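Local coordinates for putative sensory box/GGDEF family protein (Vibrio parahaemolyticus, PDB 3LID) that probably makes cyclic di-GMP from two GTP through its GGDEF domain, presumably in response to signals sensed by its extracellular PDC-fold domain, at residues 39-44 against 152-157; 63-68 against 91-96; 135-140 against 208-213. All coordinates share one frame; numbering follows the deposited sequence.

Contact 1 (39-44 against 152-157). With PO4 (phosphate ion), chain C.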
loop_
_atom_site.group_PDB
_atom_site.type_symbol
_atom_site.label_atom_id
_atom_site.label_comp_id
_atom_site.label_asym_id
_atom_site.label_seq_id
_atom_site.Cartn_x
_atom_site.Cartn_y
_atom_site.Cartn_z
ATOM N N THR A 39 12.634 1.606 8.160
ATOM C CA THR A 39 13.466 1.077 9.218
ATOM C C THR A 39 13.561 -0.432 9.201
ATOM O O THR A 39 14.702 -1.029 9.367
ATOM C CB THR A 39 12.967 1.601 10.583
ATOM O OG1 THR A 39 12.931 3.047 10.504
ATOM C CG2 THR A 39 13.906 1.081 11.704
ATOM N N ILE A 40 12.408 -1.087 9.070
ATOM C CA ILE A 40 12.351 -2.533 9.157
ATOM C C ILE A 40 13.048 -3.071 7.890
ATOM O O ILE A 40 13.736 -4.132 7.977
ATOM C CB ILE A 40 10.885 -3.002 9.235
ATOM C CG1 ILE A 40 10.297 -2.759 10.599
ATOM C CG2 ILE A 40 10.740 -4.491 8.956
ATOM C CD1 ILE A 40 10.948 -3.666 11.735
ATOM N N SER A 41 12.865 -2.420 6.739
ATOM C CA SER A 41 13.500 -3.009 5.490
ATOM C C SER A 41 15.029 -2.991 5.664
ATOM O O SER A 41 15.747 -3.981 5.276
ATOM C CB SER A 41 13.155 -2.166 4.268
ATOM O OG SER A 41 11.749 -2.269 4.108
ATOM N N ASP A 42 15.538 -1.885 6.193
ATOM C CA ASP A 42 16.989 -1.788 6.456
ATOM C C ASP A 42 17.452 -2.870 7.451
ATOM O O ASP A 42 18.509 -3.509 7.247
ATOM C CB ASP A 42 17.307 -0.401 6.971
ATOM C CG ASP A 42 18.782 -0.267 7.431
ATOM O OD1 ASP A 42 19.648 -0.255 6.561
ATOM O OD2 ASP A 42 19.039 -0.205 8.655
ATOM N N LEU A 43 16.684 -3.114 8.534
ATOM C CA LEU A 43 17.073 -4.141 9.525
ATOM C C LEU A 43 17.008 -5.503 8.856
ATOM O O LEU A 43 17.930 -6.325 9.057
ATOM C CB LEU A 43 16.130 -4.140 10.720
ATOM C CG LEU A 43 16.456 -2.952 11.689
ATOM C CD1 LEU A 43 15.293 -2.731 12.610
ATOM C CD2 LEU A 43 17.701 -3.308 12.519
ATOM N N LEU A 44 15.977 -5.773 8.022
ATOM C CA LEU A 44 15.969 -7.134 7.462
ATOM C C LEU A 44 17.133 -7.350 6.450
ATOM O O LEU A 44 17.669 -8.443 6.327
ATOM C CB LEU A 44 14.666 -7.351 6.695
ATOM C CG LEU A 44 13.443 -7.470 7.658
ATOM C CD1 LEU A 44 12.142 -7.379 6.821
ATOM C CD2 LEU A 44 13.496 -8.766 8.412
ATOM N N LEU A 152 2.917 -2.876 -2.612
ATOM C CA LEU A 152 4.000 -1.942 -2.841
ATOM C C LEU A 152 5.282 -2.707 -2.451
ATOM O O LEU A 152 5.469 -3.107 -1.303
ATOM C CB LEU A 152 3.749 -0.707 -1.959
ATOM C CG LEU A 152 4.593 0.513 -2.399
ATOM C CD1 LEU A 152 3.999 1.869 -1.728
ATOM C CD2 LEU A 152 6.038 0.303 -2.081
ATOM N N ARG A 153 6.085 -3.030 -3.443
ATOM C CA ARG A 153 7.197 -3.996 -3.180
ATOM C C ARG A 153 8.447 -3.180 -2.840
ATOM O O ARG A 153 8.911 -2.357 -3.626
ATOM C CB ARG A 153 7.463 -4.820 -4.475
ATOM C CG ARG A 153 6.301 -5.844 -4.672
ATOM C CD ARG A 153 6.322 -6.387 -6.139
ATOM N NE ARG A 153 5.172 -7.230 -6.381
ATOM C CZ ARG A 153 3.973 -6.759 -6.690
ATOM N NH1 ARG A 153 3.767 -5.405 -6.757
ATOM N NH2 ARG A 153 2.976 -7.619 -6.892
ATOM N N ILE A 154 9.028 -3.454 -1.680
ATOM C CA ILE A 154 10.335 -2.847 -1.301
ATOM C C ILE A 154 11.428 -3.832 -1.846
ATOM O O ILE A 154 11.240 -5.065 -1.697
ATOM C CB ILE A 154 10.462 -2.796 0.195
ATOM C CG1 ILE A 154 9.163 -2.185 0.821
ATOM C CG2 ILE A 154 11.725 -2.018 0.553
ATOM C CD1 ILE A 154 8.848 -0.748 0.307
ATOM N N LEU A 155 12.456 -3.288 -2.471
ATOM C CA LEU A 155 13.460 -4.076 -3.197
ATOM C C LEU A 155 14.828 -3.688 -2.715
ATOM O O LEU A 155 15.104 -2.528 -2.569
ATOM C CB LEU A 155 13.335 -3.717 -4.651
ATOM C CG LEU A 155 11.928 -3.895 -5.225
ATOM C CD1 LEU A 155 11.932 -3.302 -6.653
ATOM C CD2 LEU A 155 11.600 -5.484 -5.341
ATOM N N MET A 156 15.689 -4.697 -2.430
ATOM C CA MET A 156 17.045 -4.392 -1.941
ATOM C C MET A 156 17.954 -5.544 -2.395
ATOM O O MET A 156 17.851 -6.665 -1.849
ATOM C CB MET A 156 16.986 -4.268 -0.399
ATOM C CG MET A 156 18.331 -3.941 0.269
ATOM S SD MET A 156 18.151 -4.022 2.012
ATOM C CE MET A 156 19.864 -3.716 2.277
ATOM N N PRO A 157 18.900 -5.247 -3.291
ATOM C CA PRO A 157 19.901 -6.321 -3.637
ATOM C C PRO A 157 20.817 -6.517 -2.414
ATOM O O PRO A 157 21.156 -5.536 -1.705
ATOM C CB PRO A 157 20.703 -5.739 -4.796
ATOM C CG PRO A 157 19.762 -4.548 -5.302
ATOM C CD PRO A 157 19.095 -4.016 -4.077
HETATM P P PO4 C . 4.359 -10.897 -6.643
HETATM O O1 PO4 C . 3.615 -11.859 -5.698
HETATM O O2 PO4 C . 5.446 -11.783 -7.266
HETATM O O3 PO4 C . 5.016 -9.766 -5.904
HETATM O O4 PO4 C . 3.418 -10.379 -7.726
#
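Ser-41 on helix 9-45 settles against Ile-154 of strand 150-160, and the closest pair is polar on one side only: OG lies 3.6 Å from the methyl CG2 of Ile-154. The CB of Ser-41 backs this up from 4.0 Å to the same methyl. With CG1 beside the backbone N (chi1 -49°), CG2 stands anti to that N and is the branch that meets the hydroxyl; CG1 and CB stay farther off. Two residues along, Met-156 is stretched straight from CB to CE. This brings its SD to 4.1 Å from the carbonyl O of Ser-41, a loose approach to the backbone of the helix.

These are contacts of a PDC sensor domain, in which the C-terminal end of the long helix 9-45 packs on one face of the seven-stranded antiparallel sheet. Ile-154 and Met-156 point to the helix side, while Arg-153, between Leu-152 and Ile-154, looks to the other face.

The hydrogen bonding lies apart from this packing. Ser-41 OG, buried here, is satisfied within its own helix by the O of Ile-37, one turn earlier. On the far face of the sheet, Arg-153 grips a phosphate ion, most likely a crystallisation component, at the edge of its guanidinium, with the phosphorus in the guanidinium plane. Arg-153 NE gives a short, fairly straight bond of 2.6 Å to phosphate O3 (160°), and its NH2 reaches phosphate O4 at 2.9 Å. A second bond from Arg-153 NH2 to phosphate O3, at 3.1 Å and 130°, is weak. NH1 is turned away from the ion and donates to Glu-136 O on the neighbouring strand, which holds the plane in place. Tyr-118, Lys-113, Arg-116, Arg-83 and Asn-171 also bond to the ion with their side chains.

Contact 2 (63-68 against 91-96)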
loop_
_atom_site.group_PDB
_atom_site.type_symbol
_atom_site.label_atom_id
_atom_site.label_comp_id
_atom_site.label_asym_id
_atom_site.label_seq_id
_atom_site.Cartn_x
_atom_site.Cartn_y
_atom_site.Cartn_z
ATOM N N THR A 63 15.805 -22.543 8.123
ATOM C CA THR A 63 14.731 -22.567 9.158
ATOM C C THR A 63 14.824 -21.388 10.112
ATOM O O THR A 63 13.817 -20.791 10.485
ATOM C CB THR A 63 14.823 -23.901 9.943
ATOM O OG1 THR A 63 14.493 -24.951 9.024
ATOM C CG2 THR A 63 13.890 -23.931 11.185
ATOM N N ILE A 64 16.027 -21.069 10.558
ATOM C CA ILE A 64 16.193 -19.956 11.452
ATOM C C ILE A 64 15.702 -18.655 10.767
ATOM O O ILE A 64 14.983 -17.841 11.406
ATOM C CB ILE A 64 17.655 -19.837 11.871
ATOM C CG1 ILE A 64 17.916 -21.032 12.820
ATOM C CG2 ILE A 64 17.975 -18.525 12.559
ATOM C CD1 ILE A 64 19.454 -21.238 13.028
ATOM N N LEU A 65 16.094 -18.476 9.500
ATOM C CA LEU A 65 15.700 -17.269 8.746
ATOM C C LEU A 65 14.161 -17.242 8.605
ATOM O O LEU A 65 13.535 -16.218 8.872
ATOM C CB LEU A 65 16.317 -17.287 7.350
ATOM C CG LEU A 65 15.941 -16.100 6.474
ATOM C CD1 LEU A 65 16.386 -14.792 7.151
ATOM C CD2 LEU A 65 16.702 -16.247 5.111
ATOM N N GLU A 66 13.559 -18.369 8.215
ATOM C CA GLU A 66 12.120 -18.438 7.998
ATOM C C GLU A 66 11.368 -18.111 9.315
ATOM O O GLU A 66 10.389 -17.362 9.317
ATOM C CB GLU A 66 11.715 -19.819 7.604
ATOM C CG GLU A 66 12.054 -20.105 6.087
ATOM C CD GLU A 66 11.810 -21.554 5.655
ATOM O OE1 GLU A 66 11.760 -22.455 6.528
ATOM O OE2 GLU A 66 11.627 -21.730 4.434
ATOM N N ASN A 67 11.847 -18.663 10.421
ATOM C CA ASN A 67 11.196 -18.399 11.721
ATOM C C ASN A 67 11.294 -16.934 12.073
ATOM O O ASN A 67 10.334 -16.369 12.621
ATOM C CB ASN A 67 11.823 -19.298 12.818
ATOM C CG ASN A 67 11.408 -20.747 12.632
ATOM O OD1 ASN A 67 10.514 -21.010 11.876
ATOM N ND2 ASN A 67 12.097 -21.685 13.269
ATOM N N MET A 68 12.454 -16.310 11.792
ATOM C CA MET A 68 12.616 -14.909 12.076
ATOM C C MET A 68 11.655 -14.075 11.217
ATOM O O MET A 68 10.916 -13.173 11.743
ATOM C CB MET A 68 14.072 -14.506 11.799
ATOM C CG MET A 68 14.482 -13.123 12.269
ATOM S SD MET A 68 14.203 -11.795 11.110
ATOM C CE MET A 68 15.597 -11.958 9.886
ATOM N N GLU A 91 12.607 -17.421 -6.550
ATOM C CA GLU A 91 12.352 -17.330 -5.096
ATOM C C GLU A 91 13.099 -18.455 -4.375
ATOM O O GLU A 91 12.985 -19.640 -4.786
ATOM C CB GLU A 91 10.877 -17.511 -4.841
ATOM C CG GLU A 91 10.020 -16.321 -5.457
ATOM C CD GLU A 91 8.547 -16.571 -5.383
ATOM O OE1 GLU A 91 8.133 -17.755 -5.534
ATOM O OE2 GLU A 91 7.763 -15.548 -5.163
ATOM N N LYS A 92 13.806 -18.113 -3.321
ATOM C CA LYS A 92 14.576 -19.116 -2.537
ATOM C C LYS A 92 13.970 -19.179 -1.117
ATOM O O LYS A 92 13.962 -20.276 -0.465
ATOM C CB LYS A 92 16.020 -18.714 -2.405
ATOM C CG LYS A 92 16.765 -18.572 -3.774
ATOM C CD LYS A 92 16.843 -19.884 -4.477
ATOM C CE LYS A 92 17.510 -20.868 -3.563
ATOM N NZ LYS A 92 18.070 -21.927 -4.390
ATOM N N VAL A 93 13.457 -18.029 -0.635
ATOM C CA VAL A 93 12.891 -17.986 0.731
ATOM C C VAL A 93 11.607 -17.218 0.575
ATOM O O VAL A 93 11.604 -16.150 -0.051
ATOM C CB VAL A 93 13.744 -17.233 1.746
ATOM C CG1 VAL A 93 13.119 -17.430 3.132
ATOM C CG2 VAL A 93 15.200 -17.839 1.800
ATOM N N ARG A 94 10.502 -17.794 1.046
ATOM C CA ARG A 94 9.231 -17.090 0.847
ATOM C C ARG A 94 8.340 -17.281 2.085
ATOM O O ARG A 94 7.864 -18.402 2.352
ATOM C CB ARG A 94 8.525 -17.720 -0.365
ATOM C CG ARG A 94 7.154 -17.113 -0.648
ATOM C CD ARG A 94 6.654 -17.527 -2.039
ATOM N NE ARG A 94 5.386 -16.867 -2.308
ATOM C CZ ARG A 94 4.305 -17.454 -2.847
ATOM N NH1 ARG A 94 4.286 -18.753 -3.217
ATOM N NH2 ARG A 94 3.191 -16.706 -3.003
ATOM N N ILE A 95 8.159 -16.193 2.829
ATOM C CA ILE A 95 7.243 -16.244 3.990
ATOM C C ILE A 95 6.019 -15.520 3.516
ATOM O O ILE A 95 6.121 -14.457 2.925
ATOM C CB ILE A 95 7.919 -15.520 5.182
ATOM C CG1 ILE A 95 9.109 -16.367 5.763
ATOM C CG2 ILE A 95 6.914 -15.072 6.252
ATOM C CD1 ILE A 95 8.955 -17.751 5.866
ATOM N N LYS A 96 4.869 -16.097 3.840
ATOM C CA LYS A 96 3.554 -15.479 3.499
ATOM C C LYS A 96 2.855 -15.209 4.821
ATOM O O LYS A 96 3.001 -15.991 5.777
ATOM C CB LYS A 96 2.667 -16.404 2.635
ATOM C CG LYS A 96 3.389 -16.707 1.306
ATOM C CD LYS A 96 2.581 -17.684 0.562
ATOM C CE LYS A 96 1.301 -16.908 0.009
ATOM N NZ LYS A 96 0.527 -17.742 -1.018
HETATM O O HOH W 1 10.747 -20.453 2.097
#
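Glu-66 on helix 59-76 lies over Ile-95 and Val-93 of strand 91-98, where a helix of the PDC domain covers the seven-stranded sheet near its edge, one strand in from 103-106. The short helix and strand axes pass 8.9 Å apart at 28°, running in much the same direction. Followed outward, Glu-66 is apolar first: its CB touches the CD1 methyl of Ile-95 at 3.9 Å. CG meets that methyl again and also stands 4.1 Å from CG1 of Val-93, so it sits between the two strand residues. Beyond CG the chain is extended (chi2 173°), which carries the carboxylate past the apolar patch toward the strand backbone. The CD1 of Ile-95 also lies 3.8 Å from the backbone O of Glu-66.

Leu-65 adds a second apolar contact, meeting the other methyl of Val-93, CG2, with its CD2; Tyr-53 from helix 48-55 touches both side chains. Val-93 belongs to a classic beta bulge, in which it and Lys-92 together face Phe-84. At the tip of Glu-66 the link to the strand is through water: one molecule donates to OE2 at 2.8 Å and accepts from Arg-94 N at 2.9 Å.

Contact 3 (135-140 against 208-213). With EDO (1,2-ethanediol), chain H; PO4 (phosphate ion), chain C.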
loop_
_atom_site.group_PDB
_atom_site.type_symbol
_atom_site.label_atom_id
_atom_site.label_comp_id
_atom_site.label_asym_id
_atom_site.label_seq_id
_atom_site.Cartn_x
_atom_site.Cartn_y
_atom_site.Cartn_z
ATOM N N ILE A 135 2.808 0.630 -6.772
ATOM C CA ILE A 135 1.747 -0.303 -6.358
ATOM C C ILE A 135 1.216 -1.087 -7.560
ATOM O O ILE A 135 0.960 -0.505 -8.613
ATOM C CB ILE A 135 0.606 0.488 -5.684
ATOM C CG1 ILE A 135 1.158 1.003 -4.327
ATOM C CG2 ILE A 135 -0.594 -0.463 -5.417
ATOM C CD1 ILE A 135 0.217 2.098 -3.705
ATOM N N GLU A 136 1.157 -2.421 -7.411
ATOM C CA GLU A 136 0.830 -3.321 -8.539
ATOM C C GLU A 136 0.285 -4.596 -7.949
ATOM O O GLU A 136 0.749 -5.074 -6.872
ATOM C CB GLU A 136 2.132 -3.633 -9.282
ATOM C CG GLU A 136 1.989 -4.645 -10.368
ATOM C CD GLU A 136 3.351 -4.776 -11.066
ATOM O OE1 GLU A 136 3.707 -3.896 -11.859
ATOM O OE2 GLU A 136 4.083 -5.749 -10.828
ATOM N N LEU A 137 -0.714 -5.141 -8.631
ATOM C CA LEU A 137 -1.387 -6.358 -8.081
ATOM C C LEU A 137 -0.401 -7.536 -8.113
ATOM O O LEU A 137 0.423 -7.668 -9.019
ATOM C CB LEU A 137 -2.568 -6.713 -9.000
ATOM C CG LEU A 137 -3.635 -5.612 -8.997
ATOM C CD1 LEU A 137 -4.763 -5.817 -10.011
ATOM C CD2 LEU A 137 -4.255 -5.553 -7.613
ATOM N N GLU A 138 -0.525 -8.394 -7.125
ATOM C CA GLU A 138 0.263 -9.663 -7.112
ATOM C C GLU A 138 -0.141 -10.655 -8.213
ATOM O O GLU A 138 -1.328 -10.716 -8.595
ATOM C CB GLU A 138 0.082 -10.324 -5.798
ATOM C CG GLU A 138 0.805 -9.487 -4.701
ATOM C CD GLU A 138 0.791 -10.129 -3.299
ATOM O OE1 GLU A 138 -0.036 -10.998 -3.055
ATOM O OE2 GLU A 138 1.632 -9.780 -2.375
ATOM N N ARG A 139 0.849 -11.403 -8.682
ATOM C CA ARG A 139 0.568 -12.458 -9.671
ATOM C C ARG A 139 1.302 -13.758 -9.278
ATOM O O ARG A 139 2.313 -13.731 -8.555
ATOM C CB ARG A 139 1.101 -12.029 -11.054
ATOM C CG ARG A 139 0.260 -10.837 -11.653
ATOM C CD ARG A 139 0.749 -10.348 -13.054
ATOM N NE ARG A 139 -0.189 -9.286 -13.484
ATOM C CZ ARG A 139 -1.212 -9.374 -14.322
ATOM N NH1 ARG A 139 -1.547 -10.517 -14.956
ATOM N NH2 ARG A 139 -1.929 -8.238 -14.561
ATOM N N ASP A 140 0.776 -14.875 -9.829
ATOM C CA ASP A 140 1.395 -16.241 -9.707
ATOM C C ASP A 140 1.505 -16.722 -11.146
ATOM O O ASP A 140 0.479 -16.861 -11.823
ATOM C CB ASP A 140 0.413 -17.227 -9.036
ATOM C CG ASP A 140 0.044 -16.888 -7.636
ATOM O OD1 ASP A 140 0.899 -16.389 -6.850
ATOM O OD2 ASP A 140 -1.116 -17.244 -7.256
ATOM N N ARG A 208 -15.312 0.043 -7.501
ATOM C CA ARG A 208 -14.605 1.010 -8.332
ATOM C C ARG A 208 -13.099 0.786 -8.378
ATOM O O ARG A 208 -12.385 1.567 -8.988
ATOM C CB ARG A 208 -14.906 2.441 -7.859
ATOM C CG ARG A 208 -14.389 2.755 -6.492
ATOM C CD ARG A 208 -14.696 4.264 -6.124
ATOM N NE ARG A 208 -16.111 4.559 -6.315
ATOM C CZ ARG A 208 -16.687 5.751 -6.089
ATOM N NH1 ARG A 208 -17.984 5.909 -6.284
ATOM N NH2 ARG A 208 -15.996 6.777 -5.615
ATOM N N LEU A 209 -12.621 -0.308 -7.783
ATOM C CA LEU A 209 -11.125 -0.464 -7.723
ATOM C C LEU A 209 -10.476 -0.960 -8.987
ATOM O O LEU A 209 -10.999 -1.910 -9.629
ATOM C CB LEU A 209 -10.722 -1.386 -6.558
ATOM C CG LEU A 209 -11.285 -0.969 -5.234
ATOM C CD1 LEU A 209 -10.830 -1.887 -4.077
ATOM C CD2 LEU A 209 -10.840 0.506 -4.950
ATOM N N TYR A 210 -9.277 -0.437 -9.312
ATOM C CA TYR A 210 -8.349 -1.034 -10.280
ATOM C C TYR A 210 -8.929 -1.044 -11.692
ATOM O O TYR A 210 -8.748 -2.030 -12.470
ATOM C CB TYR A 210 -7.968 -2.493 -9.926
ATOM C CG TYR A 210 -7.887 -2.769 -8.465
ATOM C CD1 TYR A 210 -7.013 -2.030 -7.637
ATOM C CD2 TYR A 210 -8.586 -3.842 -7.886
ATOM C CE1 TYR A 210 -6.934 -2.329 -6.266
ATOM C CE2 TYR A 210 -8.509 -4.136 -6.532
ATOM C CZ TYR A 210 -7.646 -3.400 -5.735
ATOM O OH TYR A 210 -7.538 -3.626 -4.407
ATOM N N GLY A 211 -9.463 0.125 -12.065
ATOM C CA GLY A 211 -10.038 0.282 -13.415
ATOM C C GLY A 211 -9.003 0.260 -14.494
ATOM O O GLY A 211 -9.372 0.243 -15.677
ATOM N N ASP A 212 -7.722 0.334 -14.163
ATOM C CA ASP A 212 -6.659 0.266 -15.141
ATOM C C ASP A 212 -6.387 -1.215 -15.479
ATOM O O ASP A 212 -5.712 -1.528 -16.444
ATOM C CB ASP A 212 -5.356 1.004 -14.722
ATOM C CG ASP A 212 -4.979 0.774 -13.222
ATOM O OD1 ASP A 212 -5.802 0.197 -12.467
ATOM O OD2 ASP A 212 -3.885 1.204 -12.888
ATOM N N ILE A 213 -6.927 -2.075 -14.654
ATOM C CA ILE A 213 -6.716 -3.557 -14.825
ATOM C C ILE A 213 -7.983 -4.291 -15.184
ATOM O O ILE A 213 -7.903 -5.214 -15.975
ATOM C CB ILE A 213 -6.198 -4.188 -13.512
ATOM C CG1 ILE A 213 -4.937 -3.459 -13.031
ATOM C CG2 ILE A 213 -5.832 -5.714 -13.743
ATOM C CD1 ILE A 213 -3.779 -3.304 -13.972
HETATM C C1 EDO H . -3.981 -1.645 -9.888
HETATM O O1 EDO H . -4.776 -0.394 -9.926
HETATM C C2 EDO H . -3.092 -1.595 -8.660
HETATM O O2 EDO H . -2.079 -0.599 -8.861
HETATM P P PO4 C . 4.359 -10.897 -6.643
HETATM O O1 PO4 C . 3.615 -11.859 -5.698
HETATM O O2 PO4 C . 5.446 -11.783 -7.266
HETATM O O3 PO4 C . 5.016 -9.766 -5.904
HETATM O O4 PO4 C . 3.418 -10.379 -7.726
#
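Here the two lobes of the sensor domain meet: Leu-137, near the end of strand 131-140 in the seven-stranded sheet, packs on Tyr-210 and Ile-213 of the loop that follows strand 200-202 in the second sheet. The leucine divides its methyls between them. CD2 sits over the centre of the Tyr-210 ring, 4.3 Å above its plane, with CE1 the nearest ring atom. The ring's opposite face is taken by CB of its neighbour Leu-209, so the aromatic is clamped between two aliphatic groups. Leu-137 CD1 meets Ile-213 CG1 at 3.8 Å and CG2 at 3.9 Å, the two side chains lying alongside each other and running in opposite senses. The loop is folded by a backbone bond of 2.8 Å from Ile-213 N to Tyr-210 O, which closes a type I turn through Gly-211 and Asp-212 and places Tyr-210 and Ile-213 to face the same leucine.

An ethanediol, likely carried in from the crystallisation medium, spans the seam beside this packing. Its O2 donates to Ile-135 O at 3.1 Å and its O1 to Asp-212 OD1 at 2.8 Å, while O1 also lies at the edge of the tyrosine ring. Lys-195 bonds to the ethanediol too and forms a salt bridge with the other carboxylate oxygen of Asp-212. Further along the strand, Arg-139 N points at phosphate O4, 2.9 Å away and nearly straight (162°). Two sheet-based lobes in series, joined here, are consistent with the tandem PDC (double Cache) architecture.

All three contacts reach the same seven-stranded sheet. Contacts 1 and 2, with centres 15 Å apart, attach helices 9-45 and 59-76 to it and touch at Leu-44 and one of two modelled conformers of Met-68. Contact 3, about 22 Å from contact 1 between centres and 26 Å from contact 2, joins the sheet to the second lobe. Strands 150-160 and 131-140 are neighbours, and Leu-152 CB packs on Ile-135 CG1 at 3.9 Å. The phosphate ties contacts 1 and 3 together, held by Arg-153 and by the backbone of Arg-139; its cationic pocket is probably in the membrane-distal lobe, where double Cache relatives commonly bind ligands, though no natural ligand is established here.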